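Local coordinates for uncharacterized protein (Porphyromonas gingivalis, PDB 1ZBS) that is of unknown function but is probably a sugar kinase of the ASKHA superfamily, perhaps phosphorylating N-acetylglucosamine with ATP, at residues 11-16 with 23-28; 61-66 with 87-92; 95-100 with 113-118; 104-109 with 237-242; 244-249 with 266-271. One frame throughout, in Å; residues are numbered along the deposited sequence.

Contact 1: 11-16 with 23-28; sequences KTDWCI and LGRFQT
Asp13 and Arg25 join across the antiparallel beta hairpin of strands 11-18 and 21-29, at one edge of the N-terminal five-stranded sheet of an ASKHA-type fold. The guanidinium meets the carboxylate side-on: NH2 of Arg25 lies 3.0 Å from OD1 of Asp13, and NE of Arg25 lies 3.2 Å from OD2 of Asp13. Both oxygens are used on their syn sides, and the two planes are only 21° apart. A bend in the arginine at chi2 (56°) brings the group back over its partner strand, with CD of Arg25 passing 3.2 Å from Trp14 O. Cys15 lies on this same face, and Met271 of helix 271-280 packs against both Cys15 and Arg25.

The other face carries Thr12, Trp14, Ile16, Phe26 and Thr28. CB of Trp14 packs on CD1 of Phe26 at 3.7 Å, while CG2 of Thr28 lies at the indole edge, near its plane, though how closely is doubtful. Helix 38-53 covers this layer, with Val49 against Trp14 and Ala52 against Phe26. The indole NE1 is buried without a polar partner. Beneath the side chains, Thr12 and Thr28 exchange two backbone hydrogen bonds. At the far end the ladder is broken by a classic beta bulge, where Ile16 O accepts from both Leu23 N at 2.7 Å and Gly24 N at 3.0 Å.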
# COMPACT_ATOMS: atom_id res chain seq x y z
N LYS A 11 -1.16 20.32 -4.92
CA LYS A 11 -1.48 21.63 -5.50
C LYS A 11 -0.38 22.11 -6.45
O LYS A 11 0.68 21.49 -6.56
CB LYS A 11 -1.69 22.66 -4.38
CG LYS A 11 -0.42 23.43 -3.97
CD LYS A 11 0.63 22.57 -3.27
CE LYS A 11 0.32 22.39 -1.77
NZ LYS A 11 1.39 21.57 -1.07
N THR A 12 -0.64 23.22 -7.14
CA THR A 12 0.34 23.78 -8.06
C THR A 12 0.67 25.20 -7.64
O THR A 12 -0.22 26.03 -7.51
CB THR A 12 -0.18 23.81 -9.50
OG1 THR A 12 -0.72 22.53 -9.84
CG2 THR A 12 0.94 24.15 -10.46
N ASP A 13 1.96 25.48 -7.43
CA ASP A 13 2.37 26.82 -7.02
C ASP A 13 2.86 27.63 -8.22
O ASP A 13 3.74 27.20 -8.96
CB ASP A 13 3.48 26.73 -5.97
CG ASP A 13 3.72 28.04 -5.27
OD1 ASP A 13 4.59 28.09 -4.37
OD2 ASP A 13 3.03 29.03 -5.61
N TRP A 14 2.28 28.81 -8.40
CA TRP A 14 2.64 29.69 -9.51
C TRP A 14 3.28 30.99 -9.05
O TRP A 14 3.05 31.46 -7.93
CB TRP A 14 1.41 30.04 -10.35
CG TRP A 14 0.78 28.91 -11.09
CD1 TRP A 14 -0.26 28.13 -10.67
CD2 TRP A 14 1.13 28.43 -12.40
NE1 TRP A 14 -0.58 27.20 -11.64
CE2 TRP A 14 0.26 27.37 -12.71
CE3 TRP A 14 2.10 28.81 -13.33
CZ2 TRP A 14 0.33 26.67 -13.92
CZ3 TRP A 14 2.17 28.12 -14.54
CH2 TRP A 14 1.28 27.06 -14.82
N CYS A 15 4.08 31.58 -9.94
CA CYS A 15 4.74 32.86 -9.66
C CYS A 15 5.11 33.62 -10.92
O CYS A 15 5.72 33.07 -11.84
CB CYS A 15 6.00 32.66 -8.81
SG CYS A 15 7.02 34.17 -8.71
N ILE A 16 4.73 34.89 -10.95
CA ILE A 16 5.05 35.76 -12.07
C ILE A 16 6.22 36.60 -11.60
O ILE A 16 6.06 37.48 -10.76
CB ILE A 16 3.86 36.67 -12.44
CG1 ILE A 16 2.70 35.83 -12.97
CG2 ILE A 16 4.28 37.68 -13.50
CD1 ILE A 16 1.50 36.66 -13.41
N LEU A 23 6.45 39.25 -8.74
CA LEU A 23 5.40 40.25 -8.90
C LEU A 23 4.05 39.59 -8.65
O LEU A 23 3.06 40.27 -8.36
CB LEU A 23 5.43 40.84 -10.31
CG LEU A 23 6.75 41.47 -10.75
CD1 LEU A 23 6.51 42.15 -12.09
CD2 LEU A 23 7.24 42.48 -9.72
N GLY A 24 4.02 38.27 -8.77
CA GLY A 24 2.79 37.52 -8.56
C GLY A 24 3.07 36.17 -7.91
O GLY A 24 4.17 35.62 -8.05
N ARG A 25 2.09 35.62 -7.21
CA ARG A 25 2.23 34.34 -6.54
C ARG A 25 0.80 33.77 -6.37
O ARG A 25 0.08 34.13 -5.44
CB ARG A 25 2.96 34.56 -5.19
CG ARG A 25 3.60 33.33 -4.51
CD ARG A 25 4.62 32.56 -5.38
NE ARG A 25 5.10 31.35 -4.69
CZ ARG A 25 5.99 31.34 -3.70
NH1 ARG A 25 6.52 32.48 -3.28
NH2 ARG A 25 6.32 30.19 -3.10
N PHE A 26 0.40 32.91 -7.31
CA PHE A 26 -0.93 32.30 -7.32
C PHE A 26 -0.92 30.95 -6.62
O PHE A 26 0.13 30.43 -6.27
CB PHE A 26 -1.42 32.10 -8.76
CG PHE A 26 -1.14 33.27 -9.65
CD1 PHE A 26 -0.66 33.06 -10.94
CD2 PHE A 26 -1.32 34.57 -9.20
CE1 PHE A 26 -0.37 34.14 -11.77
CE2 PHE A 26 -1.04 35.66 -10.01
CZ PHE A 26 -0.56 35.44 -11.30
N GLN A 27 -2.11 30.38 -6.46
CA GLN A 27 -2.25 29.09 -5.81
C GLN A 27 -3.36 28.29 -6.48
O GLN A 27 -4.54 28.56 -6.24
CB GLN A 27 -2.61 29.31 -4.33
CG GLN A 27 -1.99 28.32 -3.35
CD GLN A 27 -0.57 28.72 -2.96
OE1 GLN A 27 0.40 28.39 -3.66
NE2 GLN A 27 -0.44 29.44 -1.85
N THR A 28 -3.00 27.34 -7.33
CA THR A 28 -4.00 26.51 -7.99
C THR A 28 -3.78 25.08 -7.52
O THR A 28 -3.14 24.85 -6.50
CB THR A 28 -3.88 26.56 -9.52
OG1 THR A 28 -5.00 25.89 -10.11
CG2 THR A 28 -2.61 25.89 -9.98

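Contact 2: 61-66 with 87-92; sequences RAVYFY and PHCDRI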
# COMPACT_ATOMS: atom_id res chain seq x y z
N ARG A 61 6.44 36.56 -21.32
CA ARG A 61 7.30 36.30 -22.46
C ARG A 61 7.82 34.86 -22.48
O ARG A 61 8.35 34.39 -23.49
CB ARG A 61 8.47 37.29 -22.44
CG ARG A 61 8.04 38.75 -22.56
CD ARG A 61 7.98 39.20 -24.02
NE ARG A 61 7.04 38.41 -24.80
CZ ARG A 61 5.73 38.41 -24.60
NH1 ARG A 61 4.94 37.66 -25.36
NH2 ARG A 61 5.20 39.17 -23.65
N ALA A 62 7.66 34.17 -21.36
CA ALA A 62 8.09 32.79 -21.23
C ALA A 62 7.45 32.18 -20.00
O ALA A 62 7.09 32.88 -19.06
CB ALA A 62 9.62 32.71 -21.13
N VAL A 63 7.31 30.86 -20.05
CA VAL A 63 6.72 30.08 -18.96
C VAL A 63 7.54 28.80 -18.75
O VAL A 63 7.91 28.12 -19.71
CB VAL A 63 5.23 29.73 -19.26
CG1 VAL A 63 5.04 29.47 -20.73
CG2 VAL A 63 4.81 28.50 -18.47
N TYR A 64 7.81 28.51 -17.49
CA TYR A 64 8.58 27.32 -17.09
C TYR A 64 7.75 26.54 -16.07
O TYR A 64 7.48 27.01 -14.95
CB TYR A 64 9.93 27.72 -16.47
CG TYR A 64 10.77 28.64 -17.34
CD1 TYR A 64 10.73 30.02 -17.17
CD2 TYR A 64 11.61 28.11 -18.32
CE1 TYR A 64 11.52 30.87 -17.95
CE2 TYR A 64 12.40 28.94 -19.11
CZ TYR A 64 12.35 30.32 -18.92
OH TYR A 64 13.16 31.14 -19.69
N PHE A 65 7.35 25.34 -16.47
CA PHE A 65 6.53 24.48 -15.63
C PHE A 65 7.29 23.25 -15.15
O PHE A 65 7.98 22.59 -15.92
CB PHE A 65 5.28 24.06 -16.39
CG PHE A 65 4.28 23.32 -15.56
CD1 PHE A 65 4.36 21.94 -15.40
CD2 PHE A 65 3.26 24.02 -14.91
CE1 PHE A 65 3.45 21.27 -14.59
CE2 PHE A 65 2.35 23.36 -14.10
CZ PHE A 65 2.44 21.98 -13.94
N TYR A 66 7.14 22.97 -13.86
CA TYR A 66 7.78 21.82 -13.24
C TYR A 66 6.71 21.06 -12.48
O TYR A 66 6.02 21.64 -11.63
CB TYR A 66 8.87 22.29 -12.27
CG TYR A 66 10.02 22.99 -12.95
CD1 TYR A 66 10.96 22.27 -13.68
CD2 TYR A 66 10.18 24.37 -12.85
CE1 TYR A 66 12.04 22.90 -14.29
CE2 TYR A 66 11.25 25.02 -13.47
CZ TYR A 66 12.17 24.27 -14.19
OH TYR A 66 13.24 24.89 -14.79
N PRO A 87 -1.07 32.10 -26.13
CA PRO A 87 -0.69 31.85 -27.52
C PRO A 87 0.39 32.81 -28.03
O PRO A 87 1.04 32.55 -29.05
CB PRO A 87 -2.01 32.01 -28.27
CG PRO A 87 -2.74 33.03 -27.45
CD PRO A 87 -2.47 32.55 -26.04
N HIS A 88 0.58 33.91 -27.32
CA HIS A 88 1.59 34.88 -27.74
C HIS A 88 2.86 34.78 -26.90
O HIS A 88 3.70 35.68 -26.93
CB HIS A 88 1.02 36.30 -27.69
CG HIS A 88 -0.16 36.48 -28.60
ND1 HIS A 88 -0.13 36.14 -29.93
CD2 HIS A 88 -1.42 36.90 -28.35
CE1 HIS A 88 -1.32 36.35 -30.47
NE2 HIS A 88 -2.12 36.81 -29.52
N CYS A 89 3.00 33.68 -26.17
CA CYS A 89 4.18 33.45 -25.35
C CYS A 89 5.33 33.00 -26.25
O CYS A 89 5.13 32.19 -27.15
CB CYS A 89 3.89 32.38 -24.31
SG CYS A 89 5.22 32.22 -23.10
N ASP A 90 6.52 33.52 -26.00
CA ASP A 90 7.70 33.17 -26.80
C ASP A 90 8.32 31.80 -26.47
O ASP A 90 8.64 31.04 -27.38
CB ASP A 90 8.78 34.25 -26.65
CG ASP A 90 8.54 35.46 -27.54
OD1 ASP A 90 9.21 36.49 -27.32
OD2 ASP A 90 7.68 35.39 -28.46
N ARG A 91 8.48 31.50 -25.18
CA ARG A 91 9.10 30.25 -24.78
C ARG A 91 8.29 29.52 -23.70
O ARG A 91 7.94 30.10 -22.67
CB ARG A 91 10.52 30.51 -24.28
CG ARG A 91 11.39 29.27 -24.11
CD ARG A 91 12.74 29.61 -23.48
NE ARG A 91 13.53 30.55 -24.27
CZ ARG A 91 14.17 30.25 -25.41
NH1 ARG A 91 14.11 29.03 -25.91
NH2 ARG A 91 14.87 31.19 -26.04
N ILE A 92 8.02 28.24 -23.95
CA ILE A 92 7.27 27.40 -23.03
C ILE A 92 7.97 26.07 -22.82
O ILE A 92 8.00 25.22 -23.72
CB ILE A 92 5.86 27.15 -23.56
CG1 ILE A 92 5.23 25.96 -22.82
CG2 ILE A 92 5.90 26.92 -25.06
CD1 ILE A 92 5.12 26.18 -21.34
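Val63 and Ile92 form the close-packed end of this contact, where the parallel strands 62-67 and 91-95 of a beta-alpha-beta crossover start side by side. Their side chains point the same way, and CD1 of Ile92 presses on CG1 of Val63 at 3.3 Å, tighter than usual for two carbons. CG1 of Ile92 stands anti to the backbone N (chi1 163°), and a bend at chi2 (60°) turns CD1 toward Val63. SG of Cys89 fills in beside them, 3.6 Å from CG1 of Val63, and Leu82 of the crossover helix 75-85 packs on Ile92. One sound backbone bond, Val63 N to Arg91 O at 2.8 Å, ties the strands here.

Toward the exposed loop the fit slackens. Arg61 O receives only weak bonds from Asp90 N and Arg91 N. Arg61 and Asp90 form a long salt bridge, NE of Arg61 3.8 Å from OD1 of Asp90, with the two planes 84° apart. NH1 of Arg61 lies 2.8 Å from His88 O, while its NH2 is hydrogen-bonded to Ser58 O. Long separation and crossed planes suggest that the Arg61-Asp90 pair contributes mainly diffuse electrostatic attraction, whereas apolar packing and the Val63 bond hold the strands in register.

Contact 3: 95-100 with 113-118; sequences AGDMLG and ACILGT
This is a buried helix-on-sheet contact without hydrogen bonds: the first turn of helix 97-105 lies against strand 111-116, the central strand of the second five-stranded sheet. Selenomethionine Met98 supplies most of it. Its CG stands anti to the backbone N (chi1 -173°), and bends at chi2 and chi3 then lay the terminal methyl along the strand. CE of Met98 sits 3.7 Å from CB of Ala113 and equally far, 3.7 Å, from CG1 of Ile115, bridging two residues that point to the same side of the strand. The same methyl comes within 3.2 Å of Ala113 O. Met98 and Ile115 run antiparallel alongside each other, with SE of Met98 4.1 Å from CG1 of Ile115.

CD1 of Ile115 reaches toward the start of the helix, 3.9 Å from Asp97 O, and also passes the carboxylate of Asp97. Strands 120-125 and 130-133 add Cys123 and Ile130, with Asn121 and Asn133 also touching Met98. Gly96 holds the N-cap position, and its O accepts the first-turn bond from Gly100 N. Apolar groups of Met98, Ala113 and Ile115 dominate, touching carbonyl oxygens but forming no hydrogen bond, so across these two segments van der Waals packing and burial hold the helix.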
# COMPACT_ATOMS: atom_id res chain seq x y z
N ALA A 95 9.00 20.58 -17.61
CA ALA A 95 9.95 19.60 -17.08
C ALA A 95 9.43 18.99 -15.78
O ALA A 95 8.51 19.51 -15.16
CB ALA A 95 11.30 20.27 -16.84
N GLY A 96 10.05 17.88 -15.37
CA GLY A 96 9.64 17.21 -14.15
C GLY A 96 9.93 18.01 -12.89
O GLY A 96 10.78 18.91 -12.89
N ASP A 97 9.22 17.68 -11.82
CA ASP A 97 9.41 18.37 -10.55
C ASP A 97 10.76 18.06 -9.90
O ASP A 97 11.28 18.86 -9.13
CB ASP A 97 8.27 18.05 -9.58
CG ASP A 97 8.09 16.55 -9.34
OD1 ASP A 97 7.44 16.20 -8.34
OD2 ASP A 97 8.59 15.73 -10.15
N MSE A 98 11.31 16.89 -10.21
CA MSE A 98 12.59 16.48 -9.64
C MSE A 98 13.67 17.42 -10.16
O MSE A 98 14.54 17.87 -9.41
CB MSE A 98 12.90 15.03 -10.03
CG MSE A 98 14.13 14.44 -9.36
SE MSE A 98 14.01 14.30 -7.42
CE MSE A 98 14.74 16.03 -6.92
N LEU A 99 13.60 17.73 -11.45
CA LEU A 99 14.56 18.61 -12.09
C LEU A 99 14.40 20.03 -11.54
O LEU A 99 15.38 20.75 -11.35
CB LEU A 99 14.34 18.61 -13.60
CG LEU A 99 15.15 19.64 -14.40
CD1 LEU A 99 16.64 19.43 -14.16
CD2 LEU A 99 14.81 19.51 -15.88
N GLY A 100 13.16 20.42 -11.30
CA GLY A 100 12.89 21.74 -10.76
C GLY A 100 13.49 21.86 -9.38
O GLY A 100 13.99 22.92 -9.00
N ALA A 113 19.72 15.85 -5.21
CA ALA A 113 18.50 16.57 -4.85
C ALA A 113 17.40 15.59 -4.49
O ALA A 113 17.12 14.63 -5.22
CB ALA A 113 18.06 17.46 -6.01
N CYS A 114 16.75 15.84 -3.35
CA CYS A 114 15.69 14.96 -2.87
C CYS A 114 14.40 15.69 -2.55
O CYS A 114 14.41 16.83 -2.10
CB CYS A 114 16.12 14.22 -1.61
SG CYS A 114 17.66 13.35 -1.75
N ILE A 115 13.29 15.01 -2.79
CA ILE A 115 11.99 15.57 -2.49
C ILE A 115 11.35 14.74 -1.38
O ILE A 115 11.38 13.51 -1.42
CB ILE A 115 11.07 15.56 -3.72
CG1 ILE A 115 11.68 16.43 -4.82
CG2 ILE A 115 9.68 16.04 -3.32
CD1 ILE A 115 10.83 16.53 -6.07
N LEU A 116 10.81 15.41 -0.38
CA LEU A 116 10.15 14.74 0.74
C LEU A 116 8.85 15.49 1.00
O LEU A 116 8.81 16.44 1.78
CB LEU A 116 11.05 14.78 1.98
CG LEU A 116 11.42 13.50 2.73
CD1 LEU A 116 11.94 12.45 1.77
CD2 LEU A 116 12.49 13.81 3.80
N GLY A 117 7.78 15.07 0.31
CA GLY A 117 6.47 15.67 0.47
C GLY A 117 5.43 14.55 0.54
O GLY A 117 5.59 13.60 1.30
N THR A 118 4.36 14.65 -0.26
CA THR A 118 3.33 13.61 -0.28
C THR A 118 4.00 12.30 -0.69
O THR A 118 3.72 11.23 -0.14
CB THR A 118 2.22 13.96 -1.29
OG1 THR A 118 1.63 15.21 -0.94
CG2 THR A 118 1.13 12.89 -1.30

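Contact 4: 104-109 with 237-242; sequences ALCGDS and PLHFIG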
# COMPACT_ATOMS: atom_id res chain seq x y z
N ALA A 104 16.64 24.36 -8.23
CA ALA A 104 16.41 25.31 -7.14
C ALA A 104 17.40 25.13 -6.00
O ALA A 104 17.84 26.11 -5.41
CB ALA A 104 14.98 25.17 -6.63
N LEU A 105 17.75 23.88 -5.69
CA LEU A 105 18.67 23.58 -4.60
C LEU A 105 20.14 23.55 -4.99
O LEU A 105 21.00 24.03 -4.25
CB LEU A 105 18.31 22.23 -3.97
CG LEU A 105 16.94 22.10 -3.32
CD1 LEU A 105 16.68 20.65 -2.94
CD2 LEU A 105 16.88 23.00 -2.10
N CYS A 106 20.42 22.98 -6.15
CA CYS A 106 21.79 22.86 -6.63
C CYS A 106 22.23 24.05 -7.46
O CYS A 106 23.41 24.40 -7.47
CB CYS A 106 21.93 21.58 -7.43
SG CYS A 106 21.59 20.11 -6.46
N GLY A 107 21.28 24.67 -8.14
CA GLY A 107 21.59 25.82 -8.97
C GLY A 107 22.26 25.43 -10.27
O GLY A 107 21.59 25.18 -11.27
N ASP A 108 23.58 25.38 -10.27
CA ASP A 108 24.31 25.03 -11.48
C ASP A 108 25.49 24.13 -11.15
O ASP A 108 26.39 23.94 -11.96
CB ASP A 108 24.79 26.30 -12.16
CG ASP A 108 25.62 27.18 -11.24
OD1 ASP A 108 26.72 26.74 -10.84
OD2 ASP A 108 25.18 28.30 -10.91
N SER A 109 25.47 23.55 -9.95
CA SER A 109 26.54 22.68 -9.50
C SER A 109 26.08 21.24 -9.30
O SER A 109 24.88 20.98 -9.17
CB SER A 109 27.13 23.21 -8.20
OG SER A 109 26.11 23.33 -7.21
N PRO A 237 26.79 16.89 -0.78
CA PRO A 237 25.87 17.20 0.32
C PRO A 237 24.43 16.98 -0.14
O PRO A 237 24.09 17.23 -1.30
CB PRO A 237 26.18 18.66 0.61
CG PRO A 237 26.50 19.20 -0.75
CD PRO A 237 27.42 18.12 -1.30
N LEU A 238 23.57 16.51 0.76
CA LEU A 238 22.16 16.25 0.44
C LEU A 238 21.27 17.49 0.49
O LEU A 238 21.20 18.17 1.51
CB LEU A 238 21.60 15.19 1.39
CG LEU A 238 21.83 13.71 1.08
CD1 LEU A 238 23.22 13.49 0.55
CD2 LEU A 238 21.58 12.89 2.34
N HIS A 239 20.60 17.77 -0.61
CA HIS A 239 19.70 18.91 -0.69
C HIS A 239 18.27 18.37 -0.71
O HIS A 239 17.97 17.44 -1.45
CB HIS A 239 19.99 19.72 -1.94
CG HIS A 239 21.28 20.48 -1.88
ND1 HIS A 239 21.46 21.57 -1.05
CD2 HIS A 239 22.46 20.28 -2.50
CE1 HIS A 239 22.70 22.01 -1.17
NE2 HIS A 239 23.33 21.25 -2.05
N PHE A 240 17.40 18.95 0.11
CA PHE A 240 16.02 18.48 0.19
C PHE A 240 14.97 19.54 -0.03
O PHE A 240 15.18 20.72 0.27
CB PHE A 240 15.74 17.85 1.56
CG PHE A 240 16.41 16.53 1.78
CD1 PHE A 240 15.71 15.34 1.60
CD2 PHE A 240 17.74 16.48 2.19
CE1 PHE A 240 16.32 14.11 1.84
CE2 PHE A 240 18.37 15.26 2.43
CZ PHE A 240 17.65 14.07 2.25
N ILE A 241 13.83 19.11 -0.54
CA ILE A 241 12.73 20.02 -0.77
C ILE A 241 11.45 19.32 -0.32
O ILE A 241 11.39 18.09 -0.27
CB ILE A 241 12.66 20.42 -2.26
CG1 ILE A 241 12.22 21.87 -2.37
CG2 ILE A 241 11.73 19.50 -3.03
CD1 ILE A 241 13.33 22.85 -1.99
N GLY A 242 10.43 20.09 0.05
CA GLY A 242 9.19 19.46 0.46
C GLY A 242 8.68 19.75 1.86
O GLY A 242 9.44 20.03 2.78
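Leu105, near the C-terminal end of helix 97-105, packs on His239 and Ile241, and its two methyls divide their work over strand 238-241. CD1 of Leu105 lies over the backbone, 3.5 Å from Phe240 O, and also meets CB of His239 at 3.6 Å. CD2 of Leu105 turns instead to Ile241, touching CD1 of that residue at 3.6 Å. The leucine takes its CG anti to the carbonyl carbon (chi1 -63°), which sends the branch across the strand between His239 and Ile241, two residues that face the helix from alternate positions. Leu105 and His239 pass each other head to tail, while Leu105 and Ile241 meet at a slant.

Strand 238-241 is an inner strand of the second sheet, flanked in parallel by strands 111-116 and 263-267, so the helix end rests on the same sheet face that its first turn meets on strand 111-116. The opposite face, to which Phe240 points, is packed by helices 210-229 and 249-258.

Contacts with the imidazole form a second group. Leu105 O stands 4.0 Å above the plane of the His239 ring, over its centre. SG of Cys106 approaches the same ring obliquely, 4.1 Å from its CD2. The polar end of the ring is engaged elsewhere, ND1 of His239 being hydrogen-bonded to Ser265 OG.

Polar bonds across the contact are absent, but the chain leaving the helix makes one of its own. Gly107 turns it with positive phi, and Ser109 OG then donates to Cys106 O at 2.9 Å.

Contact 5: 244-249 with 266-271; sequences VAFHYR and VLQSPM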
# COMPACT_ATOMS: atom_id res chain seq x y z
N VAL A 244 7.35 17.69 4.09
CA VAL A 244 7.82 16.73 5.09
C VAL A 244 9.29 16.94 5.46
O VAL A 244 9.67 16.82 6.63
CB VAL A 244 7.63 15.28 4.61
CG1 VAL A 244 8.33 14.32 5.56
CG2 VAL A 244 6.13 14.95 4.53
N ALA A 245 10.12 17.25 4.46
CA ALA A 245 11.55 17.48 4.72
C ALA A 245 11.68 18.69 5.63
O ALA A 245 12.50 18.71 6.55
CB ALA A 245 12.30 17.73 3.41
N PHE A 246 10.86 19.70 5.36
CA PHE A 246 10.88 20.90 6.16
C PHE A 246 10.33 20.62 7.56
O PHE A 246 11.07 20.69 8.54
CB PHE A 246 10.05 21.99 5.47
CG PHE A 246 10.21 23.35 6.08
CD1 PHE A 246 11.48 23.89 6.27
CD2 PHE A 246 9.09 24.07 6.51
CE1 PHE A 246 11.64 25.13 6.89
CE2 PHE A 246 9.24 25.31 7.13
CZ PHE A 246 10.52 25.84 7.32
N HIS A 247 9.06 20.26 7.65
CA HIS A 247 8.44 19.97 8.94
C HIS A 247 9.21 18.99 9.83
O HIS A 247 9.08 19.03 11.06
CB HIS A 247 6.99 19.48 8.75
CG HIS A 247 6.10 20.50 8.10
ND1 HIS A 247 6.17 21.84 8.39
CD2 HIS A 247 5.13 20.36 7.16
CE1 HIS A 247 5.29 22.50 7.66
NE2 HIS A 247 4.64 21.62 6.91
N TYR A 248 10.00 18.12 9.22
CA TYR A 248 10.76 17.13 9.99
C TYR A 248 12.26 17.35 9.86
O TYR A 248 13.06 16.44 10.13
CB TYR A 248 10.40 15.72 9.51
CG TYR A 248 8.96 15.34 9.78
CD1 TYR A 248 8.59 14.73 10.98
CD2 TYR A 248 7.96 15.59 8.84
CE1 TYR A 248 7.27 14.39 11.23
CE2 TYR A 248 6.64 15.26 9.09
CZ TYR A 248 6.30 14.65 10.29
OH TYR A 248 4.99 14.30 10.52
N ARG A 249 12.65 18.56 9.46
CA ARG A 249 14.05 18.91 9.27
C ARG A 249 14.97 18.44 10.39
O ARG A 249 16.01 17.84 10.13
CB ARG A 249 14.22 20.43 9.05
CG ARG A 249 13.61 21.34 10.11
CD ARG A 249 13.96 22.80 9.81
NE ARG A 249 13.33 23.72 10.75
CZ ARG A 249 12.03 24.03 10.74
NH1 ARG A 249 11.22 23.49 9.83
NH2 ARG A 249 11.53 24.85 11.66
N VAL A 266 17.76 22.25 3.24
CA VAL A 266 16.38 21.81 3.22
C VAL A 266 15.48 23.02 3.21
O VAL A 266 15.61 23.90 4.05
CB VAL A 266 16.03 20.89 4.44
CG1 VAL A 266 16.47 21.54 5.73
CG2 VAL A 266 14.53 20.63 4.46
N LEU A 267 14.59 23.07 2.22
CA LEU A 267 13.64 24.17 2.07
C LEU A 267 12.27 23.58 1.73
O LEU A 267 12.18 22.54 1.07
CB LEU A 267 14.08 25.10 0.93
CG LEU A 267 15.16 26.16 1.19
CD1 LEU A 267 15.53 26.85 -0.12
CD2 LEU A 267 14.65 27.19 2.19
N GLN A 268 11.21 24.23 2.17
CA GLN A 268 9.86 23.73 1.89
C GLN A 268 9.52 23.82 0.40
O GLN A 268 9.06 22.84 -0.19
CB GLN A 268 8.84 24.50 2.74
CG GLN A 268 7.39 24.09 2.47
CD GLN A 268 6.46 24.38 3.64
OE1 GLN A 268 6.55 25.44 4.28
NE2 GLN A 268 5.54 23.46 3.91
N SER A 269 9.80 24.97 -0.21
CA SER A 269 9.52 25.23 -1.63
C SER A 269 10.76 25.55 -2.46
O SER A 269 11.74 26.09 -1.95
CB SER A 269 8.52 26.40 -1.75
OG SER A 269 8.48 26.95 -3.06
N PRO A 270 10.75 25.19 -3.75
CA PRO A 270 11.89 25.46 -4.63
C PRO A 270 11.62 26.76 -5.39
O PRO A 270 12.43 27.19 -6.21
CB PRO A 270 11.89 24.27 -5.57
CG PRO A 270 10.42 24.04 -5.77
CD PRO A 270 9.88 24.16 -4.35
N MSE A 271 10.48 27.38 -5.11
CA MSE A 271 10.12 28.59 -5.82
C MSE A 271 11.19 29.67 -5.82
O MSE A 271 11.62 30.11 -6.88
CB MSE A 271 8.82 29.16 -5.27
CG MSE A 271 8.20 30.17 -6.21
SE MSE A 271 8.01 29.47 -8.03
CE MSE A 271 9.65 30.07 -8.82
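Phe246 and Gln268 cross at about a right angle, the ring and amide planes tilted 37° from each other. CB of Gln268 comes 3.8 Å from CG of Phe246, and its chain extends past the ring so that OE1 of Gln268 comes 3.6 Å from CD2 of Phe246. With CG anti to the backbone N, the glutamine chain is carried outward past the phenyl to His247. There NE2 of Gln268 lies 3.6 Å from NE2 of His247, and the imidazole and amide planes are almost perpendicular, at 86°.

Another group covers a face of the Phe246 ring: NH1 of Arg249 sits 3.3 Å above its plane, over the centre. The same NH1 makes a weak hydrogen bond to Phe246 O. Chi1 of Arg249 (54°) sets CG between the backbone N and the carbonyl carbon, and from there the extended chain reaches the ring.

Val266 packs on the helix at Ala245. Its CG2 fits against the helix backbone, 3.5 Å from Ala245 O and 3.8 Å from CB of Ala245, while CG1 faces CB of Arg249 more loosely. No hydrogen bond crosses between the segments; within 266-271, Ser269 OG accepts from Met271 N at 2.9 Å, a capping bond at the start of the next helix.

The contact thus sets the short helix 243-247, and the start of helix 249-258, against the end of strand 263-267, an outermost strand of the second sheet. Ala245 also touches Phe240 on the adjacent strand 238-241, and beyond Gln268 the chain enters helix 271-280, which packs on strands 2-7 and 21-29 of the first sheet.

From the N terminus, contact 1 closes a tight hairpin and contact 2 the beta-alpha-beta unit that follows, both in the first sheet, where Trp14 and Phe65 touch. Strand 91-95 then runs into helix 97-105, which carries the chain to the second sheet. Contact 3 closes the 12-residue stretch through the rest of that helix and into strand 111-116. Contact 4 spans 127 residues and crosses contact 3, their segments alternating; strands 111-116 and 238-241 are neighbours, so the two share one helix and one sheet. Contact 5 follows in series, joining the next helix to strand 263-267, and its Met271 returns to Cys15 and Arg25 of contact 1, linking the two halves.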